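Local coordinates for GDSL-like protein (PDB 7BXD), which is probably an acyl-hydrolase of the GDSL-like SGNH hydrolase family, cleaving ester bonds of an acyl substrate, at residues 26-40 against 62-75. Numbering follows the deposited sequence.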
ATOM      1  N   LEU A  26      10.242 -16.828   6.348  1.00 30.82           N
ATOM      2  CA  LEU A  26      10.146 -15.378   6.499  1.00 28.83           C
ATOM      3  C   LEU A  26      11.272 -14.845   7.372  1.00 27.74           C
ATOM      4  O   LEU A  26      11.808 -13.757   7.106  1.00 26.81           O
ATOM      5  CB  LEU A  26       8.790 -14.952   7.077  1.00 28.43           C
ATOM      6  CG  LEU A  26       7.597 -14.885   6.128  1.00 27.11           C
ATOM      7  CD1 LEU A  26       6.337 -14.445   6.874  1.00 26.78           C
ATOM      8  CD2 LEU A  26       7.927 -13.949   4.975  1.00 26.67           C
ATOM      9  N   SER A  27      11.638 -15.589   8.428  1.00 27.61           N
ATOM     10  CA  SER A  27      12.650 -15.094   9.351  1.00 29.08           C
ATOM     11  C   SER A  27      14.004 -14.949   8.687  1.00 29.32           C
ATOM     12  O   SER A  27      14.866 -14.236   9.215  1.00 30.94           O
ATOM     13  CB  SER A  27      12.774 -16.033  10.545  1.00 29.87           C
ATOM     14  OG  SER A  27      13.128 -17.344  10.112  1.00 30.59           O
ATOM     15  N   GLU A  28      14.212 -15.631   7.559  1.00 27.50           N
ATOM     16  CA  GLU A  28      15.458 -15.583   6.811  1.00 27.53           C
ATOM     17  C   GLU A  28      15.331 -14.758   5.542  1.00 26.31           C
ATOM     18  O   GLU A  28      16.246 -14.763   4.719  1.00 27.99           O
ATOM     19  CB  GLU A  28      15.933 -17.004   6.468  1.00 28.75           C
ATOM     20  N   SER A  29      14.223 -14.052   5.367  1.00 24.22           N
ATOM     21  CA  SER A  29      13.940 -13.388   4.108  1.00 22.55           C
ATOM     22  C   SER A  29      14.315 -11.916   4.161  1.00 20.51           C
ATOM     23  O   SER A  29      14.260 -11.279   5.221  1.00 21.63           O
ATOM     24  CB  SER A  29      12.449 -13.496   3.762  1.00 23.72           C
ATOM     25  OG  SER A  29      12.093 -14.801   3.307  1.00 25.26           O
ATOM     26  N   THR A  30      14.608 -11.357   2.979  1.00 18.64           N
ATOM     27  CA  THR A  30      14.595  -9.910   2.771  1.00 18.49           C
ATOM     28  C   THR A  30      13.245  -9.531   2.165  1.00 16.86           C
ATOM     29  O   THR A  30      12.837 -10.097   1.143  1.00 18.08           O
ATOM     30  CB  THR A  30      15.741  -9.494   1.840  1.00 20.15           C
ATOM     31  OG1 THR A  30      16.981  -9.797   2.487  1.00 22.13           O
ATOM     32  CG2 THR A  30      15.722  -7.989   1.537  1.00 21.16           C
ATOM     33  N   ILE A  31      12.573  -8.561   2.788  1.00 16.34           N
ATOM     34  CA  ILE A  31      11.204  -8.179   2.436  1.00 15.51           C
ATOM     35  C   ILE A  31      11.242  -6.737   1.932  1.00 15.17           C
ATOM     36  O   ILE A  31      11.596  -5.824   2.691  1.00 16.69           O
ATOM     37  CB  ILE A  31      10.271  -8.308   3.650  1.00 16.22           C
ATOM     38  CG1 ILE A  31      10.328  -9.749   4.210  1.00 17.78           C
ATOM     39  CG2 ILE A  31       8.842  -7.919   3.258  1.00 16.76           C
ATOM     40  CD1 ILE A  31       9.514  -9.952   5.483  1.00 19.21           C
ATOM     41  N   CYS A  32      10.871  -6.532   0.670  1.00 14.80           N
ATOM     42  CA  CYS A  32      10.869  -5.209   0.054  1.00 14.89           C
ATOM     43  C   CYS A  32       9.457  -4.626   0.111  1.00 14.28           C
ATOM     44  O   CYS A  32       8.536  -5.168  -0.507  1.00 15.00           O
ATOM     45  CB  CYS A  32      11.359  -5.329  -1.388  1.00 16.55           C
ATOM     46  SG  CYS A  32      11.386  -3.759  -2.249  1.00 17.68           S
ATOM     47  N   CYS A  33       9.285  -3.536   0.886  1.00 14.15           N
ATOM     48  CA  CYS A  33       7.982  -2.909   1.114  1.00 14.12           C
ATOM     49  C   CYS A  33       7.857  -1.692   0.195  1.00 13.63           C
ATOM     50  O   CYS A  33       8.501  -0.651   0.432  1.00 14.51           O
ATOM     51  CB  CYS A  33       7.843  -2.535   2.595  1.00 15.09           C
ATOM     52  SG  CYS A  33       7.982  -3.990   3.667  1.00 15.55           S
ATOM     53  N   PHE A  34       7.031  -1.820  -0.844  1.00 13.61           N
ATOM     54  CA  PHE A  34       6.878  -0.824  -1.893  1.00 13.22           C
ATOM     55  C   PHE A  34       5.532  -0.136  -1.631  1.00 13.10           C
ATOM     56  O   PHE A  34       4.481  -0.801  -1.643  1.00 13.68           O
ATOM     57  CB  PHE A  34       6.888  -1.589  -3.212  1.00 13.85           C
ATOM     58  CG  PHE A  34       6.943  -0.754  -4.466  1.00 14.06           C
ATOM     59  CD1 PHE A  34       7.607   0.470  -4.517  1.00 13.78           C
ATOM     60  CD2 PHE A  34       6.374  -1.259  -5.646  1.00 14.79           C
ATOM     61  CE1 PHE A  34       7.710   1.178  -5.714  1.00 14.44           C
ATOM     62  CE2 PHE A  34       6.483  -0.558  -6.856  1.00 14.90           C
ATOM     63  CZ  PHE A  34       7.155   0.657  -6.896  1.00 15.00           C
ATOM     64  N   GLY A  35       5.567   1.162  -1.329  1.00 13.42           N
ATOM     65  CA  GLY A  35       4.356   1.823  -0.895  1.00 13.80           C
ATOM     66  C   GLY A  35       4.380   3.330  -1.060  1.00 13.54           C
ATOM     67  O   GLY A  35       5.250   3.900  -1.739  1.00 13.88           O
ATOM     68  N   ASP A  36       3.394   3.973  -0.435  1.00 13.42           N
ATOM     69  CA  ASP A  36       3.190   5.431  -0.509  1.00 13.06           C
ATOM     70  C   ASP A  36       3.549   6.051   0.851  1.00 12.89           C
ATOM     71  O   ASP A  36       4.456   5.543   1.539  1.00 13.58           O
ATOM     72  CB  ASP A  36       1.787   5.730  -1.061  1.00 14.01           C
ATOM     73  CG  ASP A  36       0.657   5.186  -0.185  1.00 14.00           C
ATOM     74  OD1 ASP A  36       0.874   4.976   1.040  1.00 14.07           O
ATOM     75  OD2 ASP A  36      -0.441   4.953  -0.732  1.00 14.61           O
ATOM     76  N   SER A  37       2.878   7.135   1.229  1.00 13.08           N
ATOM     77  CA  SER A  37       3.125   7.751   2.536  1.00 13.91           C
ATOM     78  C   SER A  37       2.951   6.761   3.679  1.00 13.61           C
ATOM     79  O   SER A  37       3.584   6.917   4.741  1.00 14.09           O
ATOM     80  CB  SER A  37       2.156   8.904   2.804  1.00 15.79           C
ATOM     81  OG  SER A  37       2.040   9.784   1.705  1.00 17.98           O
ATOM     82  N   THR A  38       2.020   5.807   3.527  1.00 13.37           N
ATOM     83  CA  THR A  38       1.708   4.847   4.584  1.00 13.57           C
ATOM     84  C   THR A  38       2.714   3.718   4.676  1.00 13.72           C
ATOM     85  O   THR A  38       2.591   2.867   5.564  1.00 14.64           O
ATOM     86  CB  THR A  38       0.264   4.318   4.435  1.00 13.89           C
ATOM     87  OG1 THR A  38       0.070   3.626   3.185  1.00 14.62           O
ATOM     88  CG2 THR A  38      -0.748   5.458   4.564  1.00 15.67           C
ATOM     89  N   THR A  39       3.712   3.701   3.782  1.00 13.56           N
ATOM     90  CA  THR A  39       4.926   2.918   3.969  1.00 13.55           C
ATOM     91  C   THR A  39       6.110   3.806   4.338  1.00 13.73           C
ATOM     92  O   THR A  39       6.891   3.448   5.232  1.00 14.30           O
ATOM     93  CB  THR A  39       5.244   2.080   2.705  1.00 13.67           C
ATOM     94  OG1 THR A  39       4.209   1.101   2.531  1.00 14.56           O
ATOM     95  CG2 THR A  39       6.551   1.344   2.845  1.00 14.98           C
ATOM     96  N   TRP A  40       6.273   4.975   3.694  1.00 13.77           N
ATOM     97  CA  TRP A  40       7.380   5.869   4.048  1.00 14.09           C
ATOM     98  C   TRP A  40       7.395   6.153   5.546  1.00 14.00           C
ATOM     99  O   TRP A  40       8.473   6.223   6.163  1.00 14.76           O
ATOM    100  CB  TRP A  40       7.256   7.184   3.281  1.00 14.96           C
ATOM    101  CG  TRP A  40       8.455   8.083   3.507  1.00 14.93           C
ATOM    102  CD1 TRP A  40       9.666   7.991   2.885  1.00 16.30           C
ATOM    103  CD2 TRP A  40       8.555   9.190   4.431  1.00 14.58           C
ATOM    104  NE1 TRP A  40      10.518   8.964   3.363  1.00 16.86           N
ATOM    105  CE2 TRP A  40       9.862   9.714   4.314  1.00 15.83           C
ATOM    106  CE3 TRP A  40       7.662   9.786   5.323  1.00 14.95           C
ATOM    107  CZ2 TRP A  40      10.305  10.795   5.083  1.00 16.10           C
ATOM    108  CZ3 TRP A  40       8.083  10.877   6.074  1.00 15.90           C
ATOM    109  CH2 TRP A  40       9.408  11.356   5.962  1.00 16.04           C
ATOM    110  N   LEU A  62       8.814 -10.905  12.715  1.00 19.73           N
ATOM    111  CA  LEU A  62       8.924 -12.086  11.878  1.00 20.41           C
ATOM    112  C   LEU A  62      10.163 -12.913  12.211  1.00 22.13           C
ATOM    113  O   LEU A  62      10.505 -13.818  11.454  1.00 24.27           O
ATOM    114  CB  LEU A  62       8.916 -11.681  10.400  1.00 20.36           C
ATOM    115  CG  LEU A  62       7.608 -11.048   9.910  1.00 20.42           C
ATOM    116  CD1 LEU A  62       7.806 -10.594   8.483  1.00 20.71           C
ATOM    117  CD2 LEU A  62       6.434 -12.010  10.048  1.00 20.77           C
ATOM    118  N   GLY A  63      10.820 -12.652  13.341  1.00 22.62           N
ATOM    119  CA  GLY A  63      11.934 -13.491  13.749  1.00 24.58           C
ATOM    120  C   GLY A  63      13.260 -13.154  13.111  1.00 25.57           C
ATOM    121  O   GLY A  63      14.188 -13.977  13.144  1.00 27.55           O
ATOM    122  N   GLY A  64      13.398 -11.964  12.551  1.00 24.64           N
ATOM    123  CA  GLY A  64      14.681 -11.524  12.059  1.00 23.87           C
ATOM    124  C   GLY A  64      14.764 -11.241  10.571  1.00 23.37           C
ATOM    125  O   GLY A  64      15.864 -11.096  10.038  1.00 25.11           O
ATOM    126  N   ALA A  65      13.625 -11.127   9.885  1.00 22.17           N
ATOM    127  CA  ALA A  65      13.637 -10.721   8.482  1.00 21.19           C
ATOM    128  C   ALA A  65      14.295  -9.351   8.326  1.00 20.29           C
ATOM    129  O   ALA A  65      14.230  -8.492   9.215  1.00 21.09           O
ATOM    130  CB  ALA A  65      12.206 -10.637   7.958  1.00 21.74           C
ATOM    131  N   VAL A  66      14.925  -9.143   7.172  1.00 20.37           N
ATOM    132  CA  VAL A  66      15.496  -7.850   6.822  1.00 20.86           C
ATOM    133  C   VAL A  66      14.451  -7.121   5.998  1.00 19.55           C
ATOM    134  O   VAL A  66      13.976  -7.650   4.991  1.00 21.56           O
ATOM    135  CB  VAL A  66      16.804  -8.024   6.040  1.00 22.61           C
ATOM    136  CG1 VAL A  66      17.319  -6.672   5.527  1.00 24.38           C
ATOM    137  CG2 VAL A  66      17.838  -8.699   6.915  1.00 24.53           C
ATOM    138  N   VAL A  67      14.063  -5.929   6.423  1.00 18.24           N
ATOM    139  CA  VAL A  67      12.940  -5.231   5.809  1.00 17.70           C
ATOM    140  C   VAL A  67      13.454  -3.947   5.176  1.00 18.11           C
ATOM    141  O   VAL A  67      14.141  -3.156   5.837  1.00 20.73           O
ATOM    142  CB  VAL A  67      11.816  -4.966   6.825  1.00 18.51           C
ATOM    143  CG1 VAL A  67      10.633  -4.292   6.125  1.00 18.97           C
ATOM    144  CG2 VAL A  67      11.357  -6.278   7.467  1.00 19.14           C
ATOM    145  N   GLU A  68      13.151  -3.756   3.890  1.00 16.98           N
ATOM    146  CA  GLU A  68      13.557  -2.574   3.149  1.00 16.83           C
ATOM    147  C   GLU A  68      12.345  -1.685   2.888  1.00 16.01           C
ATOM    148  O   GLU A  68      11.284  -2.164   2.469  1.00 17.46           O
ATOM    149  CB  GLU A  68      14.161  -2.970   1.795  1.00 19.12           C
ATOM    150  CG  GLU A  68      15.267  -4.010   1.895  1.00 22.36           C
ATOM    151  CD  GLU A  68      15.788  -4.452   0.560  1.00 25.34           C
ATOM    152  OE1 GLU A  68      14.959  -4.648  -0.352  1.00 24.43           O
ATOM    153  OE2 GLU A  68      17.030  -4.636   0.441  1.00 29.04           O
ATOM    154  N   ASN A  69      12.509  -0.382   3.087  1.00 15.66           N
ATOM    155  CA  ASN A  69      11.431   0.595   2.933  1.00 15.88           C
ATOM    156  C   ASN A  69      11.592   1.319   1.595  1.00 15.56           C
ATOM    157  O   ASN A  69      12.501   2.139   1.438  1.00 17.27           O
ATOM    158  CB  ASN A  69      11.478   1.578   4.100  1.00 16.04           C
ATOM    159  CG  ASN A  69      10.284   2.511   4.113  1.00 15.89           C
ATOM    160  OD1 ASN A  69       9.975   3.152   3.099  1.00 16.89           O
ATOM    161  ND2 ASN A  69       9.607   2.609   5.249  1.00 16.24           N
ATOM    162  N   PHE A  70      10.682   1.053   0.656  1.00 14.95           N
ATOM    163  CA  PHE A  70      10.579   1.794  -0.597  1.00 14.78           C
ATOM    164  C   PHE A  70       9.216   2.493  -0.653  1.00 14.95           C
ATOM    165  O   PHE A  70       8.436   2.342  -1.599  1.00 16.04           O
ATOM    166  CB  PHE A  70      10.831   0.888  -1.813  1.00 15.11           C
ATOM    167  CG  PHE A  70      12.272   0.484  -1.964  1.00 15.38           C
ATOM    168  CD1 PHE A  70      13.148   1.268  -2.700  1.00 15.84           C
ATOM    169  CD2 PHE A  70      12.772  -0.662  -1.338  1.00 16.41           C
ATOM    170  CE1 PHE A  70      14.495   0.887  -2.829  1.00 16.68           C
ATOM    171  CE2 PHE A  70      14.116  -1.038  -1.481  1.00 17.53           C
ATOM    172  CZ  PHE A  70      14.962  -0.268  -2.249  1.00 16.14           C
ATOM    173  N   GLY A  71       8.918   3.265   0.386  1.00 15.55           N
ATOM    174  CA  GLY A  71       7.739   4.101   0.397  1.00 15.85           C
ATOM    175  C   GLY A  71       8.090   5.519  -0.022  1.00 15.77           C
ATOM    176  O   GLY A  71       9.136   6.051   0.372  1.00 17.69           O
ATOM    177  N   ILE A  72       7.192   6.152  -0.794  1.00 15.33           N
ATOM    178  CA  ILE A  72       7.330   7.539  -1.252  1.00 15.87           C
ATOM    179  C   ILE A  72       6.005   8.263  -1.031  1.00 15.03           C
ATOM    180  O   ILE A  72       4.947   7.823  -1.515  1.00 15.31           O
ATOM    181  CB  ILE A  72       7.768   7.615  -2.731  1.00 16.46           C
ATOM    182  CG1 ILE A  72       9.208   7.122  -2.881  1.00 17.76           C
ATOM    183  CG2 ILE A  72       7.572   9.017  -3.333  1.00 18.14           C
ATOM    184  CD1 ILE A  72      10.290   8.036  -2.241  1.00 19.81           C
ATOM    185  N   LYS A  73       6.068   9.375  -0.286  1.00 14.76           N
ATOM    186  CA  LYS A  73       4.888  10.203  -0.058  1.00 14.81           C
ATOM    187  C   LYS A  73       4.285  10.710  -1.366  1.00 15.71           C
ATOM    188  O   LYS A  73       4.999  11.136  -2.273  1.00 16.68           O
ATOM    189  CB  LYS A  73       5.235  11.381   0.838  1.00 15.63           C
ATOM    190  CG  LYS A  73       5.521  10.967   2.285  1.00 15.74           C
ATOM    191  CD  LYS A  73       5.815  12.188   3.162  1.00 17.70           C
ATOM    192  CE  LYS A  73       7.054  12.856   2.690  1.00 22.65           C
ATOM    193  NZ  LYS A  73       8.262  12.138   2.973  1.00 26.38           N
ATOM    194  N   GLY A  74       2.949  10.699  -1.445  1.00 16.40           N
ATOM    195  CA  GLY A  74       2.239  11.231  -2.596  1.00 17.53           C
ATOM    196  C   GLY A  74       2.100  10.277  -3.759  1.00 16.88           C
ATOM    197  O   GLY A  74       1.396  10.607  -4.722  1.00 17.66           O
ATOM    198  N   SER A  75       2.709   9.090  -3.708  1.00 15.60           N
ATOM    199  CA  SER A  75       2.780   8.229  -4.884  1.00 15.09           C
ATOM    200  C   SER A  75       1.452   7.506  -5.148  1.00 14.62           C
ATOM    201  O   SER A  75       0.870   6.881  -4.248  1.00 14.27           O
ATOM    202  CB  SER A  75       3.913   7.213  -4.672  1.00 16.11           C
ATOM    203  OG  SER A  75       4.060   6.355  -5.805  1.00 15.24           O
TER
HETATM  204  O   HOH W   1      -1.370   5.319  -3.249  1.00 14.28           O
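Lys73 lays its ammonium over one face of the Trp40 indole: NZ stands 3.0 Å from the centroid of the six-membered ring of Trp40 and 4° off its normal, a cation-pi contact over the ring centre. The lysine chain bends at chi3 (-64°) and chi4, which passes CD by the CE3–CZ3 margin, carries CE over the six-membered ring and brings NZ down onto its centre. At the indole edge, near the ring plane, Trp40 CD1 lies 3.2 Å from Gly71 O. Cut back to alanine, Trp40 would lose the indole, which would probably leave the Lys73 ammonium without its aromatic partner and open a gap beside Gly71 O. The hollow at Gly71 is filled by the short helix 37-40, at Thr39 and Trp40: a CB there would clash with Trp40 N and Thr39 C, and Thr39 CG2 rests 3.9 Å from Gly71 CA. Asn69 ties this helix to the strand, ND2 giving a 2.8 Å bond to Thr39 O from above the carbonyl plane, while OD1 takes Gly71 N in an Asx turn. Strands 30-35 and 66-71 run parallel (13° between axes), and seven backbone bonds from Val66 N–Ser29 O to Ile72 N–Gly35 O set the register. On one face Cys33 SG meets Val67 CG1, and Ile31 reaches across to Leu62, CD1 to CD1 at 3.5 Å, with Ala65 CB beside it. On the other, Cys32 SG approaches Phe70 CD2 at 3.5 Å, obliquely to the ring, and Thr30 CG2 packs on the Glu68 carboxylate. Strand 30-35 leads into Gly35-Asp36-Ser37, which matches the GDSL motif, whose serine is the nucleophile in relatives. Leu62 also touches helix 223-240. Within the parallel sheet, strand 66-71 is outermost at one end; strand 30-35 separates it from strand 100-104, and Arg90 of helix 87-90 bonds to Gly35 O and Phe70 O.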